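Side-chain contacts in reticulocyte-binding protein 2a (Plasmodium vivax, PDB 4Z8N), which probably helps the malaria parasite recognise and invade red blood cells, its erythrocyte-binding domain being the part described here: residues A[83-88]-A[204-209]; A[186-191]-A[286-291]; A[196-201]-A[292-297]; A[212-217]-A[274-279]. All blocks are in the same frame, centred on the assembly; numbering follows the deposited sequence.

Interaction 1. Residues A[83-88]-A[204-209]; sequences VLEYPE and INFLQE
At chi1 170° F206 holds CG away from its own N and beside its carbonyl carbon, which sends the ring across to helix 71-85, where L84 has turned CG beside its own backbone N (chi1 -64°). The two side chains cross at about a right angle, and the leucine lies over one face of the ring. Its CB sits 4.0 Å from the centroid of the F206 ring and 22° off the ring normal, a CH-pi contact displaced toward the rim on the CE2 side. Farther along, L84 CD1 covers the CE1 and CZ corner, 3.8 Å from F206 CZ. E85 meets the same ring differently: its CG lies at the edge, in the ring plane, 4.0 Å from F206 CE2. From there the extended glutamate chain carries OE2 past L207, whose CD1 is 4.1 Å away. This apolar neighbour gives the buried carboxylate nothing to bind, and its charge is met instead by a salt bridge to K280. The lysine probably also tempers the closeness of E210, another acid. Beyond the contact, Y104 stacks edge-to-face with F206, and the L84 carbonyl accepts a hydrogen bond from Y97 OH, two residues before Y86, the first to leave helical geometry. The last turn of helix 71-85, packed on the face and edge of a phenylalanine from helix 199-237, exemplifies interhelical packing in the alpha-helical bundle of this erythrocyte-binding domain.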
loop_
_atom_site.group_PDB
_atom_site.type_symbol
_atom_site.label_atom_id
_atom_site.label_comp_id
_atom_site.label_asym_id
_atom_site.label_seq_id
_atom_site.Cartn_x
_atom_site.Cartn_y
_atom_site.Cartn_z
ATOM N N VAL A 83 -9.497 -21.420 7.111
ATOM C CA VAL A 83 -10.369 -22.545 6.780
ATOM C C VAL A 83 -10.408 -22.784 5.271
ATOM O O VAL A 83 -10.358 -23.926 4.808
ATOM C CB VAL A 83 -11.812 -22.325 7.288
ATOM C CG1 VAL A 83 -12.688 -23.520 6.935
ATOM C CG2 VAL A 83 -11.822 -22.089 8.790
ATOM N N LEU A 84 -10.488 -21.699 4.509
ATOM C CA LEU A 84 -10.603 -21.782 3.057
ATOM C C LEU A 84 -9.300 -22.216 2.387
ATOM O O LEU A 84 -9.314 -22.731 1.267
ATOM C CB LEU A 84 -11.053 -20.434 2.487
ATOM C CG LEU A 84 -12.443 -19.951 2.898
ATOM C CD1 LEU A 84 -12.662 -18.519 2.438
ATOM C CD2 LEU A 84 -13.523 -20.865 2.333
ATOM N N GLU A 85 -8.177 -22.005 3.069
ATOM C CA GLU A 85 -6.871 -22.364 2.518
ATOM C C GLU A 85 -6.479 -23.786 2.884
ATOM O O GLU A 85 -5.708 -24.433 2.173
ATOM C CB GLU A 85 -5.795 -21.392 3.002
ATOM C CG GLU A 85 -5.860 -20.022 2.354
ATOM C CD GLU A 85 -4.723 -19.120 2.792
ATOM O OE1 GLU A 85 -4.035 -19.463 3.776
ATOM O OE2 GLU A 85 -4.514 -18.074 2.144
ATOM N N TYR A 86 -7.012 -24.267 4.002
ATOM C CA TYR A 86 -6.722 -25.619 4.460
ATOM C C TYR A 86 -8.000 -26.387 4.787
ATOM O O TYR A 86 -8.219 -26.761 5.938
ATOM C CB TYR A 86 -5.803 -25.572 5.684
ATOM C CG TYR A 86 -4.469 -24.907 5.415
ATOM C CD1 TYR A 86 -4.314 -23.534 5.551
ATOM C CD2 TYR A 86 -3.367 -25.654 5.018
ATOM C CE1 TYR A 86 -3.097 -22.923 5.303
ATOM C CE2 TYR A 86 -2.147 -25.052 4.768
ATOM C CZ TYR A 86 -2.018 -23.688 4.911
ATOM O OH TYR A 86 -0.804 -23.088 4.663
ATOM N N PRO A 87 -8.845 -26.632 3.769
ATOM C CA PRO A 87 -10.137 -27.280 4.023
ATOM C C PRO A 87 -10.008 -28.751 4.409
ATOM O O PRO A 87 -10.798 -29.238 5.219
ATOM C CB PRO A 87 -10.869 -27.137 2.684
ATOM C CG PRO A 87 -9.781 -27.068 1.669
ATOM C CD PRO A 87 -8.647 -26.338 2.336
ATOM N N GLU A 88 -9.031 -29.443 3.831
ATOM C CA GLU A 88 -8.844 -30.864 4.093
ATOM C C GLU A 88 -8.443 -31.095 5.547
ATOM O O GLU A 88 -8.957 -31.998 6.203
ATOM C CB GLU A 88 -7.792 -31.455 3.151
ATOM C CG GLU A 88 -8.068 -31.229 1.667
ATOM C CD GLU A 88 -7.352 -30.007 1.106
ATOM O OE1 GLU A 88 -6.969 -29.117 1.895
ATOM O OE2 GLU A 88 -7.161 -29.942 -0.128
ATOM N N ILE A 204 -8.049 -24.282 -4.460
ATOM C CA ILE A 204 -7.143 -23.866 -5.530
ATOM C C ILE A 204 -7.665 -22.598 -6.197
ATOM O O ILE A 204 -6.966 -21.590 -6.352
ATOM C CB ILE A 204 -7.004 -24.991 -6.576
ATOM C CG1 ILE A 204 -6.195 -26.147 -6.004
ATOM C CG2 ILE A 204 -6.367 -24.503 -7.849
ATOM C CD1 ILE A 204 -6.056 -27.308 -6.953
ATOM N N ASN A 205 -8.913 -22.712 -6.616
ATOM C CA ASN A 205 -9.791 -21.635 -7.025
ATOM C C ASN A 205 -9.817 -20.402 -6.129
ATOM O O ASN A 205 -9.708 -19.297 -6.635
ATOM C CB ASN A 205 -11.153 -22.281 -7.125
ATOM C CG ASN A 205 -11.433 -22.816 -8.500
ATOM O OD1 ASN A 205 -12.008 -22.085 -9.288
ATOM N ND2 ASN A 205 -10.718 -23.916 -8.897
ATOM N N PHE A 206 -9.931 -20.577 -4.813
ATOM C CA PHE A 206 -9.854 -19.444 -3.881
ATOM C C PHE A 206 -8.449 -18.828 -3.761
ATOM O O PHE A 206 -8.283 -17.600 -3.750
ATOM C CB PHE A 206 -10.329 -19.887 -2.504
ATOM C CG PHE A 206 -10.075 -18.885 -1.418
ATOM C CD1 PHE A 206 -10.860 -17.751 -1.311
ATOM C CD2 PHE A 206 -9.065 -19.089 -0.493
ATOM C CE1 PHE A 206 -10.640 -16.837 -0.311
ATOM C CE2 PHE A 206 -8.840 -18.179 0.510
ATOM C CZ PHE A 206 -9.627 -17.050 0.603
ATOM N N LEU A 207 -7.448 -19.696 -3.643
ATOM C CA LEU A 207 -6.055 -19.277 -3.492
ATOM C C LEU A 207 -5.511 -18.568 -4.739
ATOM O O LEU A 207 -4.872 -17.527 -4.623
ATOM C CB LEU A 207 -5.181 -20.483 -3.153
ATOM C CG LEU A 207 -3.747 -20.176 -2.733
ATOM C CD1 LEU A 207 -3.711 -19.063 -1.702
ATOM C CD2 LEU A 207 -3.116 -21.422 -2.179
ATOM N N GLN A 208 -5.903 -19.037 -5.921
ATOM C CA GLN A 208 -5.612 -18.369 -7.182
ATOM C C GLN A 208 -6.233 -16.994 -7.221
ATOM O O GLN A 208 -5.631 -16.069 -7.679
ATOM C CB GLN A 208 -6.088 -19.154 -8.407
ATOM C CG GLN A 208 -5.228 -20.321 -8.810
ATOM C CD GLN A 208 -5.838 -21.215 -9.869
ATOM O OE1 GLN A 208 -5.203 -22.103 -10.347
ATOM N NE2 GLN A 208 -7.061 -20.982 -10.213
ATOM N N GLU A 209 -7.460 -16.873 -6.752
ATOM C CA GLU A 209 -8.115 -15.564 -6.810
ATOM C C GLU A 209 -7.490 -14.543 -5.859
ATOM O O GLU A 209 -7.314 -13.379 -6.225
ATOM C CB GLU A 209 -9.609 -15.682 -6.510
ATOM C CG GLU A 209 -10.421 -14.409 -6.805
ATOM C CD GLU A 209 -11.908 -14.692 -6.947
ATOM O OE1 GLU A 209 -12.271 -15.886 -6.972
ATOM O OE2 GLU A 209 -12.712 -13.733 -7.026
#

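Interaction 2. Residues A[186-191]-A[286-291]; sequences TLMLKV and NLYNKL
Apolar contacts account for everything that passes between M188, V191 and the helix carrying L291. One methyl dominates: L291 CD2 reaches tip to tip toward M188 CE at 3.8 Å and toward V191 CG1 at 4.0 Å. The methionine gets there by folding: the bend at chi2 (-54°) places SD, and that at chi3 (-64°) turns CE to L291 CD2. M188 SD thus comes to the edge of the Y288 ring, near its plane, 4.5 Å from Y288 CE1. The axes of the short segments come no closer than 13.7 Å, running roughly parallel at 23°, and the contact is made by side-chain tips. They belong to the first and last of three successive helices in an up-down-up arrangement, and helix 199-237 between them in sequence contributes I204 to the packing against Y288. The polar partners lie outside the two segments. Y288 OH lies against the side-chain amide of Q208 on that middle helix, while the M188 carbonyl accepts a hydrogen bond from K192 NZ.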
loop_
_atom_site.group_PDB
_atom_site.type_symbol
_atom_site.label_atom_id
_atom_site.label_comp_id
_atom_site.label_asym_id
_atom_site.label_seq_id
_atom_site.Cartn_x
_atom_site.Cartn_y
_atom_site.Cartn_z
ATOM N N THR A 186 -7.382 -20.845 -16.110
ATOM C CA THR A 186 -7.862 -21.471 -17.333
ATOM C C THR A 186 -7.808 -22.992 -17.228
ATOM O O THR A 186 -8.748 -23.686 -17.610
ATOM C CB THR A 186 -7.038 -21.010 -18.544
ATOM O OG1 THR A 186 -7.198 -19.597 -18.717
ATOM C CG2 THR A 186 -7.488 -21.733 -19.801
ATOM N N LEU A 187 -6.701 -23.500 -16.700
ATOM C CA LEU A 187 -6.533 -24.932 -16.486
ATOM C C LEU A 187 -7.627 -25.508 -15.583
ATOM O O LEU A 187 -8.174 -26.577 -15.862
ATOM C CB LEU A 187 -5.154 -25.212 -15.889
ATOM C CG LEU A 187 -4.868 -26.657 -15.480
ATOM C CD1 LEU A 187 -4.859 -27.571 -16.697
ATOM C CD2 LEU A 187 -3.553 -26.743 -14.724
ATOM N N MET A 188 -7.949 -24.792 -14.508
ATOM C CA MET A 188 -8.956 -25.253 -13.555
ATOM C C MET A 188 -10.363 -25.247 -14.154
ATOM O O MET A 188 -11.225 -26.013 -13.722
ATOM C CB MET A 188 -8.921 -24.404 -12.281
ATOM C CG MET A 188 -7.686 -24.627 -11.420
ATOM S SD MET A 188 -7.412 -26.357 -10.973
ATOM C CE MET A 188 -8.863 -26.688 -9.974
ATOM N N LEU A 189 -10.595 -24.388 -15.144
ATOM C CA LEU A 189 -11.859 -24.407 -15.876
ATOM C C LEU A 189 -11.992 -25.716 -16.646
ATOM O O LEU A 189 -13.092 -26.243 -16.811
ATOM C CB LEU A 189 -11.960 -23.222 -16.836
ATOM C CG LEU A 189 -12.094 -21.819 -16.242
ATOM C CD1 LEU A 189 -12.150 -20.788 -17.357
ATOM C CD2 LEU A 189 -13.325 -21.720 -15.352
ATOM N N LYS A 190 -10.864 -26.235 -17.121
ATOM C CA LYS A 190 -10.860 -27.515 -17.819
ATOM C C LYS A 190 -10.996 -28.666 -16.821
ATOM O O LYS A 190 -11.601 -29.693 -17.123
ATOM C CB LYS A 190 -9.584 -27.677 -18.652
ATOM C CG LYS A 190 -9.593 -28.891 -19.563
ATOM C CD LYS A 190 -10.759 -28.831 -20.535
ATOM C CE LYS A 190 -11.218 -30.219 -20.933
ATOM N NZ LYS A 190 -12.445 -30.170 -21.771
ATOM N N VAL A 191 -10.430 -28.480 -15.631
ATOM C CA VAL A 191 -10.499 -29.481 -14.570
ATOM C C VAL A 191 -11.938 -29.706 -14.106
ATOM O O VAL A 191 -12.374 -30.848 -13.931
ATOM C CB VAL A 191 -9.632 -29.078 -13.359
ATOM C CG1 VAL A 191 -9.895 -29.998 -12.178
ATOM C CG2 VAL A 191 -8.159 -29.089 -13.733
ATOM N N ASN A 286 1.248 -27.108 -3.399
ATOM C CA ASN A 286 0.826 -28.276 -2.635
ATOM C C ASN A 286 -0.608 -28.675 -2.969
ATOM O O ASN A 286 -0.926 -29.861 -3.044
ATOM C CB ASN A 286 0.961 -28.015 -1.134
ATOM C CG ASN A 286 2.401 -28.020 -0.669
ATOM O OD1 ASN A 286 3.232 -28.761 -1.194
ATOM N ND2 ASN A 286 2.705 -27.193 0.324
ATOM N N LEU A 287 -1.464 -27.675 -3.162
ATOM C CA LEU A 287 -2.854 -27.909 -3.542
ATOM C C LEU A 287 -2.944 -28.571 -4.913
ATOM O O LEU A 287 -3.751 -29.477 -5.118
ATOM C CB LEU A 287 -3.639 -26.595 -3.536
ATOM C CG LEU A 287 -4.168 -26.135 -2.174
ATOM C CD1 LEU A 287 -4.665 -24.706 -2.253
ATOM C CD2 LEU A 287 -5.284 -27.053 -1.700
ATOM N N TYR A 288 -2.113 -28.114 -5.848
ATOM C CA TYR A 288 -2.040 -28.725 -7.174
ATOM C C TYR A 288 -1.651 -30.200 -7.082
ATOM O O TYR A 288 -2.252 -31.048 -7.740
ATOM C CB TYR A 288 -1.037 -27.987 -8.061
ATOM C CG TYR A 288 -1.532 -26.683 -8.652
ATOM C CD1 TYR A 288 -2.862 -26.514 -9.018
ATOM C CD2 TYR A 288 -0.659 -25.623 -8.853
ATOM C CE1 TYR A 288 -3.307 -25.320 -9.564
ATOM C CE2 TYR A 288 -1.093 -24.429 -9.398
ATOM C CZ TYR A 288 -2.416 -24.281 -9.751
ATOM O OH TYR A 288 -2.840 -23.087 -10.290
ATOM N N ASN A 289 -0.642 -30.497 -6.267
ATOM C CA ASN A 289 -0.176 -31.871 -6.095
ATOM C C ASN A 289 -1.214 -32.765 -5.427
ATOM O O ASN A 289 -1.314 -33.952 -5.737
ATOM C CB ASN A 289 1.124 -31.896 -5.289
ATOM C CG ASN A 289 2.348 -31.675 -6.155
ATOM O OD1 ASN A 289 2.789 -32.579 -6.866
ATOM N ND2 ASN A 289 2.901 -30.472 -6.101
ATOM N N LYS A 290 -1.980 -32.192 -4.507
ATOM C CA LYS A 290 -3.052 -32.924 -3.846
ATOM C C LYS A 290 -4.121 -33.312 -4.863
ATOM O O LYS A 290 -4.630 -34.432 -4.848
ATOM C CB LYS A 290 -3.656 -32.084 -2.716
ATOM C CG LYS A 290 -4.894 -32.684 -2.066
ATOM C CD LYS A 290 -4.552 -33.864 -1.174
ATOM C CE LYS A 290 -5.783 -34.352 -0.430
ATOM N NZ LYS A 290 -5.473 -35.480 0.485
ATOM N N LEU A 291 -4.443 -32.380 -5.758
ATOM C CA LEU A 291 -5.461 -32.610 -6.779
ATOM C C LEU A 291 -5.031 -33.689 -7.769
ATOM O O LEU A 291 -5.867 -34.428 -8.291
ATOM C CB LEU A 291 -5.776 -31.308 -7.524
ATOM C CG LEU A 291 -6.898 -31.394 -8.563
ATOM C CD1 LEU A 291 -8.150 -32.004 -7.945
ATOM C CD2 LEU A 291 -7.204 -30.029 -9.154
#

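Interaction 3. Residues A[196-201]-A[292-297]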
loop_
_atom_site.group_PDB
_atom_site.type_symbol
_atom_site.label_atom_id
_atom_site.label_comp_id
_atom_site.label_asym_id
_atom_site.label_seq_id
_atom_site.Cartn_x
_atom_site.Cartn_y
_atom_site.Cartn_z
ATOM N N ASP A 196 -15.399 -34.130 -10.698
ATOM C CA ASP A 196 -16.437 -33.686 -9.778
ATOM C C ASP A 196 -15.844 -32.737 -8.737
ATOM O O ASP A 196 -14.739 -32.958 -8.241
ATOM C CB ASP A 196 -17.105 -34.882 -9.101
ATOM C CG ASP A 196 -17.866 -35.754 -10.083
ATOM O OD1 ASP A 196 -18.785 -35.235 -10.752
ATOM O OD2 ASP A 196 -17.542 -36.956 -10.192
ATOM N N ASN A 197 -16.580 -31.674 -8.426
ATOM C CA ASN A 197 -16.096 -30.629 -7.532
ATOM C C ASN A 197 -15.792 -31.145 -6.128
ATOM O O ASN A 197 -16.502 -31.998 -5.604
ATOM C CB ASN A 197 -17.118 -29.493 -7.456
ATOM C CG ASN A 197 -16.558 -28.246 -6.798
ATOM O OD1 ASN A 197 -15.343 -28.097 -6.650
ATOM N ND2 ASN A 197 -17.444 -27.341 -6.399
ATOM N N ASN A 198 -14.722 -30.628 -5.532
ATOM C CA ASN A 198 -14.353 -30.971 -4.162
ATOM C C ASN A 198 -13.670 -29.786 -3.488
ATOM O O ASN A 198 -13.421 -28.766 -4.130
ATOM C CB ASN A 198 -13.448 -32.205 -4.132
ATOM C CG ASN A 198 -12.236 -32.067 -5.036
ATOM O OD1 ASN A 198 -11.285 -31.351 -4.718
ATOM N ND2 ASN A 198 -12.258 -32.765 -6.166
ATOM N N VAL A 199 -13.362 -29.920 -2.200
ATOM C CA VAL A 199 -12.796 -28.805 -1.439
ATOM C C VAL A 199 -11.384 -28.437 -1.900
ATOM O O VAL A 199 -10.982 -27.277 -1.806
ATOM C CB VAL A 199 -12.774 -29.105 0.078
ATOM C CG1 VAL A 199 -14.192 -29.138 0.631
ATOM C CG2 VAL A 199 -12.048 -30.413 0.366
ATOM N N THR A 200 -10.636 -29.416 -2.401
ATOM C CA THR A 200 -9.298 -29.151 -2.926
ATOM C C THR A 200 -9.379 -28.259 -4.163
ATOM O O THR A 200 -8.620 -27.301 -4.300
ATOM C CB THR A 200 -8.551 -30.453 -3.275
ATOM O OG1 THR A 200 -8.361 -31.227 -2.085
ATOM C CG2 THR A 200 -7.191 -30.144 -3.898
ATOM N N ILE A 201 -10.312 -28.576 -5.055
ATOM C CA ILE A 201 -10.553 -27.752 -6.235
ATOM C C ILE A 201 -11.007 -26.354 -5.825
ATOM O O ILE A 201 -10.526 -25.352 -6.357
ATOM C CB ILE A 201 -11.610 -28.392 -7.163
ATOM C CG1 ILE A 201 -11.034 -29.640 -7.836
ATOM C CG2 ILE A 201 -12.091 -27.393 -8.213
ATOM C CD1 ILE A 201 -12.011 -30.351 -8.758
ATOM N N ILE A 292 -3.727 -33.775 -8.021
ATOM C CA ILE A 292 -3.181 -34.785 -8.924
ATOM C C ILE A 292 -3.539 -36.196 -8.454
ATOM O O ILE A 292 -3.870 -37.061 -9.266
ATOM C CB ILE A 292 -1.646 -34.654 -9.054
ATOM C CG1 ILE A 292 -1.284 -33.363 -9.790
ATOM C CG2 ILE A 292 -1.060 -35.842 -9.796
ATOM C CD1 ILE A 292 0.204 -33.144 -9.949
ATOM N N THR A 293 -3.499 -36.415 -7.141
ATOM C CA THR A 293 -3.828 -37.720 -6.571
ATOM C C THR A 293 -5.283 -38.094 -6.840
ATOM O O THR A 293 -5.598 -39.263 -7.062
ATOM C CB THR A 293 -3.573 -37.762 -5.050
ATOM O OG1 THR A 293 -4.501 -36.900 -4.378
ATOM C CG2 THR A 293 -2.150 -37.322 -4.733
ATOM N N TYR A 294 -6.165 -37.098 -6.818
ATOM C CA TYR A 294 -7.572 -37.313 -7.150
ATOM C C TYR A 294 -7.728 -37.750 -8.604
ATOM O O TYR A 294 -8.332 -38.783 -8.891
ATOM C CB TYR A 294 -8.393 -36.043 -6.907
ATOM C CG TYR A 294 -8.711 -35.750 -5.457
ATOM C CD1 TYR A 294 -9.671 -36.486 -4.773
ATOM C CD2 TYR A 294 -8.069 -34.720 -4.778
ATOM C CE1 TYR A 294 -9.971 -36.216 -3.449
ATOM C CE2 TYR A 294 -8.363 -34.443 -3.455
ATOM C CZ TYR A 294 -9.313 -35.194 -2.796
ATOM O OH TYR A 294 -9.608 -34.920 -1.480
ATOM N N VAL A 295 -7.177 -36.949 -9.512
ATOM C CA VAL A 295 -7.315 -37.177 -10.947
ATOM C C VAL A 295 -6.683 -38.494 -11.390
ATOM O O VAL A 295 -7.217 -39.190 -12.252
ATOM C CB VAL A 295 -6.680 -36.024 -11.757
ATOM C CG1 VAL A 295 -6.991 -36.175 -13.241
ATOM C CG2 VAL A 295 -7.171 -34.680 -11.244
ATOM N N SER A 296 -5.548 -38.830 -10.783
ATOM C CA SER A 296 -4.746 -39.974 -11.204
ATOM C C SER A 296 -5.496 -41.305 -11.148
ATOM O O SER A 296 -5.488 -42.065 -12.120
ATOM C CB SER A 296 -3.478 -40.065 -10.350
ATOM O OG SER A 296 -2.690 -41.181 -10.727
ATOM N N GLU A 297 -6.145 -41.591 -10.025
ATOM C CA GLU A 297 -6.766 -42.900 -9.859
ATOM C C GLU A 297 -8.225 -42.954 -10.309
ATOM O O GLU A 297 -8.836 -44.021 -10.299
ATOM C CB GLU A 297 -6.648 -43.362 -8.408
ATOM C CG GLU A 297 -5.223 -43.731 -8.013
ATOM C CD GLU A 297 -5.117 -44.231 -6.589
ATOM O OE1 GLU A 297 -6.105 -44.103 -5.836
ATOM O OE2 GLU A 297 -4.048 -44.768 -6.229
#
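Y294 leaves its helix with CB directed toward T200, and chi1 of -77° lays the ring beside the start of helix 199-237. Along the side nearer that helix start, CE2 does most of the touching. It lies 3.5 Å from T200 OG1 and 4.0 Å from T200 CB, the threonine approaching obliquely. The same CE2 is 4.4 Å from N198 OD1. Farther out, CZ still brushes T200 OG1, and the phenol tip, Y294 OH, ends 3.9 Å from it. That threonine hydroxyl is engaged by E88 OE2 in a hydrogen bond, which ties helix 87-90 into the same corner. N198 OD1 likewise has a task of its own: it accepts the I201 N-H at 3.0 Å, with an N-H...O angle of 158° and the donor 40° out of the carbonyl plane. What the tyrosine packs against is thus a helix start closed by an asparagine N-cap.

Interaction 4. Residues A[212-217]-A[274-279]; sequences LDIITI and TAALKE
The shortest polar bond beside I214 and L277 belongs to the backbone, where T216 N meets L212 O at 2.9 Å; such helical bonds satisfy the main chain and leave the meeting of the two helices to hydrocarbon alone. I214 supplies two branches. Its CG2, anti to the backbone N while CG1 lies beside it (chi1 -68°), presses on L277 CD2 at 3.6 Å and stays 3.9 Å from L277 CG. The I214 and L277 side chains slide past each other in opposite directions, which brings I214 CB alongside as well, 3.9 Å from L277 CD2. The other branch extends to CD1, which rests 4.3 Å from A276 CB. On the far side of the leucine fork, L277 CD1 approaches I215 CG1, also at 4.3 Å, and the two methyls of L277 are thereby shared between neighbouring isoleucines. The short segments run almost antiparallel, at 169°, with their axes 10.3 Å apart, and all four touching residues are buried. Helices 199-237 and 246-297, consecutive in the chain, pair here as a helical hairpin within the bundle. Around this seam, helix 168-194 packs against both partners, placing L181 and K178 against I215 and L174 against L277, whereas Y7, from the N-terminal part of the chain, covers I214 and A276.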
loop_
_atom_site.group_PDB
_atom_site.type_symbol
_atom_site.label_atom_id
_atom_site.label_comp_id
_atom_site.label_asym_id
_atom_site.label_seq_id
_atom_site.Cartn_x
_atom_site.Cartn_y
_atom_site.Cartn_z
ATOM N N LEU A 212 -4.219 -13.335 -7.204
ATOM C CA LEU A 212 -4.445 -12.326 -8.232
ATOM C C LEU A 212 -4.827 -10.988 -7.595
ATOM O O LEU A 212 -4.419 -9.928 -8.074
ATOM C CB LEU A 212 -5.525 -12.786 -9.219
ATOM C CG LEU A 212 -5.123 -13.900 -10.196
ATOM C CD1 LEU A 212 -6.325 -14.395 -10.989
ATOM C CD2 LEU A 212 -4.027 -13.432 -11.141
ATOM N N ASP A 213 -5.596 -11.043 -6.510
ATOM C CA ASP A 213 -5.991 -9.834 -5.780
ATOM C C ASP A 213 -4.795 -9.140 -5.144
ATOM O O ASP A 213 -4.700 -7.913 -5.150
ATOM C CB ASP A 213 -7.020 -10.166 -4.699
ATOM C CG ASP A 213 -8.381 -10.490 -5.270
ATOM O OD1 ASP A 213 -8.701 -9.990 -6.369
ATOM O OD2 ASP A 213 -9.131 -11.245 -4.618
ATOM N N ILE A 214 -3.897 -9.936 -4.576
ATOM C CA ILE A 214 -2.657 -9.420 -4.008
ATOM C C ILE A 214 -1.820 -8.743 -5.093
ATOM O O ILE A 214 -1.248 -7.675 -4.871
ATOM C CB ILE A 214 -1.838 -10.544 -3.338
ATOM C CG1 ILE A 214 -2.553 -11.051 -2.084
ATOM C CG2 ILE A 214 -0.451 -10.058 -2.975
ATOM C CD1 ILE A 214 -1.862 -12.227 -1.424
ATOM N N ILE A 215 -1.758 -9.361 -6.268
ATOM C CA ILE A 215 -1.017 -8.789 -7.393
ATOM C C ILE A 215 -1.628 -7.456 -7.827
ATOM O O ILE A 215 -0.902 -6.501 -8.113
ATOM C CB ILE A 215 -0.966 -9.768 -8.587
ATOM C CG1 ILE A 215 -0.062 -10.952 -8.242
ATOM C CG2 ILE A 215 -0.454 -9.076 -9.846
ATOM C CD1 ILE A 215 0.091 -11.954 -9.355
ATOM N N THR A 216 -2.957 -7.390 -7.851
ATOM C CA THR A 216 -3.655 -6.148 -8.176
ATOM C C THR A 216 -3.261 -5.018 -7.220
ATOM O O THR A 216 -2.967 -3.905 -7.653
ATOM C CB THR A 216 -5.182 -6.340 -8.147
ATOM O OG1 THR A 216 -5.563 -7.269 -9.170
ATOM C CG2 THR A 216 -5.895 -5.021 -8.392
ATOM N N ILE A 217 -3.248 -5.313 -5.923
ATOM C CA ILE A 217 -2.782 -4.354 -4.923
ATOM C C ILE A 217 -1.308 -4.005 -5.144
ATOM O O ILE A 217 -0.914 -2.840 -5.077
ATOM C CB ILE A 217 -2.963 -4.899 -3.492
ATOM C CG1 ILE A 217 -4.440 -5.153 -3.200
ATOM C CG2 ILE A 217 -2.392 -3.929 -2.471
ATOM C CD1 ILE A 217 -4.689 -5.844 -1.873
ATOM N N THR A 274 5.309 -9.225 -1.660
ATOM C CA THR A 274 6.066 -10.298 -2.295
ATOM C C THR A 274 6.163 -11.532 -1.398
ATOM O O THR A 274 6.019 -12.664 -1.863
ATOM C CB THR A 274 7.487 -9.826 -2.658
ATOM O OG1 THR A 274 7.404 -8.648 -3.469
ATOM C CG2 THR A 274 8.247 -10.913 -3.412
ATOM N N ALA A 275 6.411 -11.303 -0.112
ATOM C CA ALA A 275 6.523 -12.389 0.857
ATOM C C ALA A 275 5.198 -13.128 1.012
ATOM O O ALA A 275 5.172 -14.335 1.254
ATOM C CB ALA A 275 6.988 -11.854 2.203
ATOM N N ALA A 276 4.098 -12.394 0.883
ATOM C CA ALA A 276 2.778 -13.000 0.984
ATOM C C ALA A 276 2.539 -13.937 -0.196
ATOM O O ALA A 276 1.997 -15.026 -0.036
ATOM C CB ALA A 276 1.702 -11.931 1.051
ATOM N N LEU A 277 2.964 -13.512 -1.382
ATOM C CA LEU A 277 2.824 -14.331 -2.582
ATOM C C LEU A 277 3.596 -15.644 -2.472
ATOM O O LEU A 277 3.124 -16.688 -2.922
ATOM C CB LEU A 277 3.288 -13.552 -3.808
ATOM C CG LEU A 277 2.370 -12.401 -4.217
ATOM C CD1 LEU A 277 2.990 -11.623 -5.358
ATOM C CD2 LEU A 277 1.000 -12.938 -4.607
ATOM N N LYS A 278 4.782 -15.581 -1.872
ATOM C CA LYS A 278 5.593 -16.771 -1.626
ATOM C C LYS A 278 4.860 -17.762 -0.729
ATOM O O LYS A 278 4.848 -18.965 -0.999
ATOM C CB LYS A 278 6.933 -16.382 -0.992
ATOM C CG LYS A 278 7.716 -17.540 -0.385
ATOM C CD LYS A 278 8.092 -18.581 -1.428
ATOM C CE LYS A 278 8.972 -19.664 -0.825
ATOM N NZ LYS A 278 8.913 -20.926 -1.609
ATOM N N GLU A 279 4.256 -17.250 0.337
ATOM C CA GLU A 279 3.497 -18.083 1.262
ATOM C C GLU A 279 2.326 -18.761 0.557
ATOM O O GLU A 279 2.121 -19.965 0.700
ATOM C CB GLU A 279 2.984 -17.255 2.442
ATOM C CG GLU A 279 2.107 -18.042 3.405
ATOM C CD GLU A 279 0.922 -17.240 3.913
ATOM O OE1 GLU A 279 1.108 -16.055 4.259
ATOM O OE2 GLU A 279 -0.198 -17.792 3.962
#

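Interactions 1 and 4 are buried, whereas interactions 2 and 3, toward the end of the bundle where the chain terminates, are only partly so. Helices 199-237 and 246-297 are joined by interactions 3 and 4, their centres 25 Å apart: aliphatic packing deep in the hairpin gives way to a tyrosine beside a capped helix start. Interaction 2 spans the flanking helices of the three-helix run, and interaction 1 brings in helix 71-85. Interactions 1, 2 and 3 touch one another, through M188 against N205, P87 against V199, and L291 against I201. Ring packing beside a charge distinguishes interaction 1 from the purely apolar interactions 2 and 4.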